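Local coordinates for protein C2 toxin component I (Clostridium botulinum, PDB 2J3X) that acts as the enzymatic component of the binary C2 toxin, an ADP-ribosyltransferase whose known target in host cells is actin, at residues L286-I291 with A373-F377; F365-L369 with F398-R402; K394-F398 with Q427-I431. The protein carries 2 engineered substitutions. All coordinates share one frame; numbering follows the deposited sequence. Where two conformers were deposited one is given.

Interaction 1. Residues L286-I291 with A373-F377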
loop_
_atom_site.group_PDB
_atom_site.type_symbol
_atom_site.label_atom_id
_atom_site.label_comp_id
_atom_site.label_asym_id
_atom_site.label_seq_id
_atom_site.Cartn_x
_atom_site.Cartn_y
_atom_site.Cartn_z
ATOM N N LEU A 286 -4.093 24.946 10.620
ATOM C CA LEU A 286 -3.539 23.668 10.109
ATOM C C LEU A 286 -2.004 23.742 9.955
ATOM O O LEU A 286 -1.348 22.700 9.815
ATOM C CB LEU A 286 -4.215 23.227 8.791
ATOM C CG LEU A 286 -5.698 22.892 8.943
ATOM C CD1 LEU A 286 -6.245 22.557 7.501
ATOM C CD2 LEU A 286 -5.816 21.706 9.946
ATOM N N SER A 287 -1.436 24.954 10.009
ATOM C CA SER A 287 0.018 25.142 9.930
ATOM C C SER A 287 0.650 25.160 11.310
ATOM O O SER A 287 1.873 25.174 11.406
ATOM C CB SER A 287 0.369 26.480 9.252
ATOM O OG SER A 287 -0.134 26.492 7.916
ATOM N N VAL A 288 -0.158 25.108 12.376
ATOM C CA VAL A 288 0.412 25.213 13.742
ATOM C C VAL A 288 1.261 23.970 14.105
ATOM O O VAL A 288 2.367 24.096 14.690
ATOM C CB VAL A 288 -0.686 25.539 14.782
ATOM C CG1 VAL A 288 -0.224 25.278 16.239
ATOM C CG2 VAL A 288 -1.197 27.027 14.607
ATOM N N LYS A 289 0.796 22.782 13.704
ATOM C CA LYS A 289 1.506 21.560 14.030
ATOM C C LYS A 289 1.508 20.654 12.773
ATOM O O LYS A 289 0.667 19.771 12.635
ATOM C CB LYS A 289 0.831 20.913 15.260
ATOM C CG LYS A 289 1.579 19.784 15.881
ATOM C CD LYS A 289 1.268 19.619 17.437
ATOM C CE LYS A 289 2.497 18.856 17.905
ATOM N NZ LYS A 289 2.229 18.071 19.085
ATOM N N PRO A 290 2.357 20.971 11.772
ATOM C CA PRO A 290 2.334 20.183 10.524
ATOM C C PRO A 290 2.616 18.683 10.779
ATOM O O PRO A 290 3.125 18.288 11.837
ATOM C CB PRO A 290 3.440 20.836 9.672
ATOM C CG PRO A 290 3.461 22.324 10.180
ATOM C CD PRO A 290 3.324 22.090 11.691
ATOM N N ILE A 291 2.227 17.842 9.826
ATOM C CA ILE A 291 2.404 16.407 10.008
ATOM C C ILE A 291 3.854 16.086 10.437
ATOM O O ILE A 291 4.789 16.479 9.777
ATOM C CB ILE A 291 2.090 15.717 8.678
ATOM C CG1 ILE A 291 0.618 15.999 8.252
ATOM C CG2 ILE A 291 2.352 14.206 8.747
ATOM C CD1 ILE A 291 -0.437 15.602 9.362
ATOM N N ALA A 373 3.956 18.305 5.919
ATOM C CA ALA A 373 2.653 18.608 5.181
ATOM C C ALA A 373 1.727 19.433 6.106
ATOM O O ALA A 373 1.653 19.185 7.329
ATOM C CB ALA A 373 1.941 17.358 4.762
ATOM N N ILE A 374 1.021 20.397 5.523
ATOM C CA ILE A 374 0.146 21.225 6.313
ATOM C C ILE A 374 -1.229 20.514 6.486
ATOM O O ILE A 374 -1.966 20.225 5.512
ATOM C CB ILE A 374 -0.068 22.590 5.651
ATOM C CG1 ILE A 374 1.259 23.303 5.390
ATOM C CG2 ILE A 374 -1.061 23.443 6.527
ATOM C CD1 ILE A 374 2.183 23.552 6.630
ATOM N N GLY A 375 -1.515 20.184 7.731
ATOM C CA GLY A 375 -2.676 19.398 8.100
ATOM C C GLY A 375 -2.613 19.111 9.583
ATOM O O GLY A 375 -1.607 19.377 10.239
ATOM N N ALA A 376 -3.684 18.521 10.119
ATOM C CA ALA A 376 -3.706 18.161 11.541
ATOM C C ALA A 376 -4.633 16.997 11.730
ATOM O O ALA A 376 -5.689 16.897 11.081
ATOM C CB ALA A 376 -4.208 19.349 12.391
ATOM N N PHE A 377 -4.276 16.147 12.675
ATOM C CA PHE A 377 -5.247 15.141 13.147
ATOM C C PHE A 377 -6.218 15.870 14.053
ATOM O O PHE A 377 -5.833 16.638 14.932
ATOM C CB PHE A 377 -4.478 14.054 13.939
ATOM C CG PHE A 377 -5.278 12.834 14.309
ATOM C CD1 PHE A 377 -6.330 12.891 15.276
ATOM C CD2 PHE A 377 -4.977 11.628 13.726
ATOM C CE1 PHE A 377 -7.049 11.743 15.626
ATOM C CE2 PHE A 377 -5.655 10.437 14.082
ATOM C CZ PHE A 377 -6.698 10.493 15.078
HETATM O O HOH W 1 -1.387 21.657 12.286
#
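Ile374 fits against the bend made by Leu286 to Pro290 with both of its branches. Its chi1 of -56° sets CG1 beside the backbone N and CG2 anti to it, and Ile374 CG2 lies 3.4 Å from Leu286 O while also meeting Leu286 CB and Ser287 OG. The other branch carries CD1 alongside the proline ring, 4.0 Å from Pro290 CG, the two side chains pointing the same way. Leu286 reaches further along the strand, where its CD2 rests 3.8 Å from Ala376 CB.

At the other end of the loop, Ile291 N donates to Ala373 O (2.9 Å, 159°), nearly straight and in the carbonyl plane. The same oxygen is flanked by Pro290 CB and Ile291 CG1, and Ile291 CD1 lies over the Gly375 carbonyl. Gly375 N makes a weak bond to Leu286 O. Inside the bend a water accepts from Lys289 N (2.8 Å) and can donate to Gly375 O, 3.1 Å away.

The turn follows helix 273-286 and leads toward strand 295-301. Strand 375-377 pairs with strand 389-392, whose Leu391 and Ile390 touch Leu286 and Ile291, and Tyr234 of helix 227-234 packs on Ile291 and Ala376.

Interaction 2. Residues F365-L369 with F398-R402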
loop_
_atom_site.group_PDB
_atom_site.type_symbol
_atom_site.label_atom_id
_atom_site.label_comp_id
_atom_site.label_asym_id
_atom_site.label_seq_id
_atom_site.Cartn_x
_atom_site.Cartn_y
_atom_site.Cartn_z
ATOM N N PHE A 365 -7.898 6.322 -2.084
ATOM C CA PHE A 365 -6.637 7.058 -2.105
ATOM C C PHE A 365 -5.839 6.682 -0.884
ATOM O O PHE A 365 -6.331 6.818 0.238
ATOM C CB PHE A 365 -6.794 8.547 -2.148
ATOM C CG PHE A 365 -7.097 9.057 -3.540
ATOM C CD1 PHE A 365 -6.078 9.296 -4.444
ATOM C CD2 PHE A 365 -8.416 9.232 -3.934
ATOM C CE1 PHE A 365 -6.362 9.788 -5.748
ATOM C CE2 PHE A 365 -8.701 9.716 -5.243
ATOM C CZ PHE A 365 -7.656 9.976 -6.134
ATOM N N ARG A 366 -4.648 6.136 -1.151
ATOM C CA ARG A 366 -3.698 5.752 -0.084
ATOM C C ARG A 366 -2.642 6.870 -0.165
ATOM O O ARG A 366 -1.705 6.823 -0.955
ATOM C CB ARG A 366 -3.177 4.317 -0.388
ATOM C CG ARG A 366 -2.100 3.878 0.684
ATOM C CD ARG A 366 -1.813 2.410 0.585
ATOM N NE ARG A 366 -0.762 2.056 1.554
ATOM C CZ ARG A 366 0.522 1.828 1.238
ATOM N NH1 ARG A 366 0.917 1.872 -0.039
ATOM N NH2 ARG A 366 1.407 1.516 2.234
ATOM N N LEU A 367 -2.831 7.919 0.637
ATOM C CA LEU A 367 -2.094 9.173 0.469
ATOM C C LEU A 367 -0.876 9.143 1.377
ATOM O O LEU A 367 -1.025 8.952 2.572
ATOM C CB LEU A 367 -2.956 10.389 0.922
ATOM C CG LEU A 367 -4.237 10.482 0.075
ATOM C CD1 LEU A 367 -5.146 11.561 0.636
ATOM C CD2 LEU A 367 -3.855 10.765 -1.392
ATOM N N ARG A 368 0.309 9.360 0.824
ATOM C CA ARG A 368 1.472 9.559 1.682
ATOM C C ARG A 368 1.495 10.990 2.189
ATOM O O ARG A 368 1.635 11.936 1.403
ATOM C CB ARG A 368 2.767 9.193 0.909
ATOM C CG ARG A 368 4.073 9.482 1.778
ATOM C CD ARG A 368 5.328 9.252 0.882
ATOM N NE ARG A 368 5.252 7.887 0.327
ATOM C CZ ARG A 368 5.667 7.496 -0.893
ATOM N NH1 ARG A 368 6.201 8.352 -1.731
ATOM N NH2 ARG A 368 5.488 6.215 -1.293
ATOM N N LEU A 369 1.370 11.154 3.505
ATOM C CA LEU A 369 1.452 12.482 4.101
ATOM C C LEU A 369 2.866 12.658 4.561
ATOM O O LEU A 369 3.256 12.023 5.509
ATOM C CB LEU A 369 0.485 12.596 5.305
ATOM C CG LEU A 369 -0.994 12.268 4.929
ATOM C CD1 LEU A 369 -1.948 12.532 6.160
ATOM C CD2 LEU A 369 -1.475 13.021 3.657
ATOM N N PHE A 398 -1.722 15.945 -5.198
ATOM C CA PHE A 398 -1.073 14.625 -5.131
ATOM C C PHE A 398 -0.813 14.087 -6.549
ATOM O O PHE A 398 -1.491 14.458 -7.498
ATOM C CB PHE A 398 -1.956 13.604 -4.374
ATOM C CG PHE A 398 -2.069 13.895 -2.919
ATOM C CD1 PHE A 398 -1.080 13.429 -2.018
ATOM C CD2 PHE A 398 -3.131 14.685 -2.439
ATOM C CE1 PHE A 398 -1.175 13.695 -0.624
ATOM C CE2 PHE A 398 -3.196 15.009 -1.074
ATOM C CZ PHE A 398 -2.244 14.526 -0.173
ATOM N N LYS A 399 0.204 13.253 -6.686
ATOM C CA LYS A 399 0.503 12.590 -7.937
ATOM C C LYS A 399 0.370 11.095 -7.666
ATOM O O LYS A 399 0.963 10.588 -6.719
ATOM C CB LYS A 399 1.954 12.892 -8.383
ATOM C CG LYS A 399 2.290 12.234 -9.705
ATOM C CD LYS A 399 3.534 12.976 -10.352
ATOM C CE LYS A 399 4.279 12.086 -11.345
ATOM N NZ LYS A 399 3.785 12.153 -12.773
ATOM N N ILE A 400 -0.473 10.400 -8.450
ATOM C CA ILE A 400 -0.604 8.977 -8.368
ATOM C C ILE A 400 0.599 8.296 -8.934
ATOM O O ILE A 400 1.010 8.599 -10.059
ATOM C CB ILE A 400 -1.848 8.517 -9.226
ATOM C CG1 ILE A 400 -3.074 9.259 -8.631
ATOM C CG2 ILE A 400 -2.004 7.020 -9.193
ATOM C CD1 ILE A 400 -4.414 9.047 -9.486
ATOM N N PHE A 401 1.157 7.379 -8.156
ATOM C CA PHE A 401 2.302 6.635 -8.675
ATOM C C PHE A 401 2.077 5.143 -8.779
ATOM O O PHE A 401 2.916 4.437 -9.370
ATOM C CB PHE A 401 3.585 7.040 -7.880
ATOM C CG PHE A 401 3.591 6.548 -6.461
ATOM C CD1 PHE A 401 4.009 5.186 -6.164
ATOM C CD2 PHE A 401 3.167 7.388 -5.415
ATOM C CE1 PHE A 401 3.987 4.713 -4.811
ATOM C CE2 PHE A 401 3.144 6.898 -4.051
ATOM C CZ PHE A 401 3.525 5.579 -3.774
ATOM N N ARG A 402 0.965 4.609 -8.257
ATOM C CA ARG A 402 0.650 3.200 -8.510
ATOM C C ARG A 402 -0.804 2.989 -8.128
ATOM O O ARG A 402 -1.329 3.674 -7.244
ATOM C CB ARG A 402 1.533 2.305 -7.614
ATOM C CG ARG A 402 1.350 0.804 -7.878
ATOM C CD ARG A 402 2.349 -0.019 -6.989
ATOM N NE ARG A 402 1.970 0.088 -5.564
ATOM C CZ ARG A 402 2.259 -0.819 -4.613
ATOM N NH1 ARG A 402 3.010 -1.896 -4.899
ATOM N NH2 ARG A 402 1.758 -0.653 -3.378
#
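This is a buried contact between two strands that are not neighbours, in the five-stranded sheet of the C-terminal ADP-ribosyltransferase family region: Leu367 and Phe398 meet on one side, Arg368 and Phe401 on another. Strand 414-426 runs between strands 363-369 and 397-411, and the local axes here come no closer than 8.7 Å, with an angle of 119° between their directions, so the contact is made almost wholly by side chains.

Leu367 sets its CD2 methyl over one face of the Phe398 ring. That CD2 stands 3.8 Å from the Phe398 ring centroid, only 10° off the normal, a CH-pi contact, with the two side chains crossing at about a right angle. The rim of that ring is also occupied: Arg368 O lies in the ring plane, 3.9 Å from Phe398 CE1, and Leu369 CD2 approaches near the plane at Phe398 CZ. Leu392 of strand 389-392 packs on Phe398 as well. Farther along, Phe365 CE1 makes a looser apolar contact with Ile400 CD1.

Arg366 and Arg402 bring like charges to 4.3 Å (Arg366 NH1 to Arg402 NH2), but Asp422 forms a salt bridge to each, which probably offsets the repulsion. Asp422 also faces both Phe401 and Arg402 in a classic beta bulge.

Phe401 has its CG between the backbone N and the carbonyl carbon. Arg368, its guanidinium engaged by Glu218 and Gln139, bends at chi3, and its side chain crosses that of Phe401 at about a right angle; guanidinium and ring planes are 34° apart, with Arg368 NH2 obliquely placed 3.2 Å from Phe401 CZ.

Interaction 3. Residues K394-F398 with Q427-I431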
loop_
_atom_site.group_PDB
_atom_site.type_symbol
_atom_site.label_atom_id
_atom_site.label_comp_id
_atom_site.label_asym_id
_atom_site.label_seq_id
_atom_site.Cartn_x
_atom_site.Cartn_y
_atom_site.Cartn_z
ATOM N N LYS A 394 -6.107 23.361 2.223
ATOM C CA LYS A 394 -6.672 23.572 0.867
ATOM C C LYS A 394 -5.515 23.548 -0.161
ATOM O O LYS A 394 -4.362 23.849 0.177
ATOM C CB LYS A 394 -7.408 24.926 0.836
ATOM C CG LYS A 394 -6.459 26.121 1.105
ATOM C CD LYS A 394 -7.125 27.512 1.367
ATOM C CE LYS A 394 -5.965 28.534 1.612
ATOM N NZ LYS A 394 -5.281 28.794 0.335
ATOM N N ASN A 395 -5.842 23.212 -1.403
ATOM C CA ASN A 395 -4.836 23.134 -2.461
ATOM C C ASN A 395 -3.809 22.008 -2.242
ATOM O O ASN A 395 -2.695 22.129 -2.712
ATOM C CB ASN A 395 -4.092 24.478 -2.608
ATOM C CG ASN A 395 -5.002 25.611 -3.044
ATOM O OD1 ASN A 395 -5.726 25.466 -4.000
ATOM N ND2 ASN A 395 -4.941 26.756 -2.350
ATOM N N SER A 396 -4.134 20.955 -1.502
ATOM C CA SER A 396 -3.164 19.847 -1.359
ATOM C C SER A 396 -3.268 18.985 -2.627
ATOM O O SER A 396 -4.315 18.365 -2.886
ATOM C CB SER A 396 -3.491 18.982 -0.114
ATOM O OG SER A 396 -3.224 19.704 1.114
ATOM N N THR A 397 -2.176 18.920 -3.385
ATOM C CA THR A 397 -2.163 18.246 -4.647
ATOM C C THR A 397 -1.326 16.989 -4.495
ATOM O O THR A 397 -0.329 16.993 -3.761
ATOM C CB THR A 397 -1.519 19.189 -5.707
ATOM O OG1 THR A 397 -2.253 20.454 -5.690
ATOM C CG2 THR A 397 -1.520 18.602 -7.070
ATOM N N PHE A 398 -1.722 15.945 -5.198
ATOM C CA PHE A 398 -1.073 14.625 -5.131
ATOM C C PHE A 398 -0.813 14.087 -6.549
ATOM O O PHE A 398 -1.491 14.458 -7.498
ATOM C CB PHE A 398 -1.956 13.604 -4.374
ATOM C CG PHE A 398 -2.069 13.895 -2.919
ATOM C CD1 PHE A 398 -1.080 13.429 -2.018
ATOM C CD2 PHE A 398 -3.131 14.685 -2.439
ATOM C CE1 PHE A 398 -1.175 13.695 -0.624
ATOM C CE2 PHE A 398 -3.196 15.009 -1.074
ATOM C CZ PHE A 398 -2.244 14.526 -0.173
ATOM N N GLN A 427 3.852 19.924 -5.454
ATOM C CA GLN A 427 3.533 21.356 -5.315
ATOM C C GLN A 427 2.066 21.648 -5.576
ATOM O O GLN A 427 1.511 21.202 -6.584
ATOM C CB GLN A 427 4.376 22.270 -6.216
ATOM C CG GLN A 427 4.026 23.755 -6.002
ATOM C CD GLN A 427 4.470 24.697 -7.116
ATOM O OE1 GLN A 427 5.667 24.903 -7.339
ATOM N NE2 GLN A 427 3.501 25.327 -7.775
ATOM N N ASN A 428 1.461 22.401 -4.638
ATOM C CA ASN A 428 0.086 22.927 -4.749
ATOM C C ASN A 428 -0.113 23.372 -6.187
ATOM O O ASN A 428 0.728 24.112 -6.751
ATOM C CB ASN A 428 -0.098 24.179 -3.868
ATOM C CG ASN A 428 0.071 23.912 -2.370
ATOM O OD1 ASN A 428 0.209 22.767 -1.921
ATOM N ND2 ASN A 428 0.052 24.993 -1.584
ATOM N N LYS A 429 -1.214 22.944 -6.788
ATOM C CA LYS A 429 -1.471 23.315 -8.173
ATOM C C LYS A 429 -1.760 24.820 -8.258
ATOM O O LYS A 429 -2.618 25.345 -7.529
ATOM C CB LYS A 429 -2.581 22.465 -8.795
ATOM C CG LYS A 429 -2.341 22.195 -10.292
ATOM C CD LYS A 429 -1.099 21.280 -10.545
ATOM C CE LYS A 429 -0.254 21.725 -11.778
ATOM N NZ LYS A 429 0.389 23.086 -11.624
ATOM N N GLU A 430 -0.995 25.507 -9.108
ATOM C CA GLU A 430 -1.083 26.962 -9.251
ATOM C C GLU A 430 -2.490 27.321 -9.730
ATOM O O GLU A 430 -2.986 26.750 -10.721
ATOM C CB GLU A 430 0.003 27.471 -10.203
ATOM C CG GLU A 430 1.420 27.384 -9.607
ATOM C CD GLU A 430 2.507 27.083 -10.650
ATOM O OE1 GLU A 430 2.181 26.494 -11.710
ATOM O OE2 GLU A 430 3.693 27.419 -10.397
ATOM N N ILE A 431 -3.134 28.243 -9.004
ATOM C CA ILE A 431 -4.598 28.375 -9.044
ATOM C C ILE A 431 -5.119 29.819 -9.086
ATOM O O ILE A 431 -4.527 30.685 -9.735
ATOM C CB ILE A 431 -5.248 27.576 -7.855
ATOM C CG1 ILE A 431 -6.451 26.763 -8.352
ATOM C CG2 ILE A 431 -5.460 28.462 -6.584
ATOM C CD1 ILE A 431 -6.053 25.499 -9.172
HETATM O O HOH W 2 0.214 20.164 -2.564
#
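Thr397 lays its hydroxyl against the backbone of Asn428 and Lys429, where the C-terminal tail leaves strand 414-426. OG1 stands anti to the carbonyl carbon of its own residue (chi1 -55°), which turns it toward the tail. There Lys429 N donates to Thr397 OG1 at 2.9 Å, in a bond somewhat bent at 144°. The same oxygen lies 3.5 Å from Asn428 CA and is also brushed by Lys429 CB. The rest of the threonine faces the residue before: its CB is 3.7 Å from Gln427 O, with the CG2 methyl a little farther from that carbonyl.

Asn428 follows the opposite segment with its backbone and its side chain together. Its CA makes a CA-H...O contact with Asn395 O (3.5 Å), and its CB lies at a similar distance from that carbonyl oxygen. The Asn428 amide is brought in beside the same group, with OD1 3.1 Å from Asn395 O. A water close by accepts from Thr397 N (2.8 Å) and lies 2.7 Å from Asn428 OD1, to which it can donate.

Within the tail, in the conformer given, the extended Gln427 side chain brings NE2 to Asn428 O (3.2 Å), the acceptor almost in the plane of the glutamine amide. Around the contact, Thr397 pairs by backbone with Ile426, Lys429 touches Glu342, and Leu344 packs on both Asn395 and Ile431.

The chemistry is mostly polar and mediated by main-chain atoms: one direct hydrogen bond, with a water placed between the segments, and few apolar contacts. That is consistent with a tail anchored at Asn428 and Lys429 and looser beyond, where Glu430 and Ile431 are poorly ordered.

All three contacts belong to the C-terminal half of the chain, in its C-terminal ADP-ribosyltransferase region. Interactions 1 and 2 alternate along the sequence, with centres about 18 Å apart, and touch where Ile291 CG2 packs on Leu369 O; strand 363-369 is followed directly by strand 375-377. Interactions 2 and 3 lie closer, about 13 Å between centres, and share Phe398 on strand 397-411: that strand starts at the tail contact and then runs on past strand 363-369, with strand 414-426 between them in the sheet. Interaction 1 closes before interaction 3 opens, their centres about 15 Å apart. Interaction 1 sits on the three-stranded sheet, interaction 2 spans the five-stranded one, and interaction 3 holds the C-terminal tail against the start of strand 397-411.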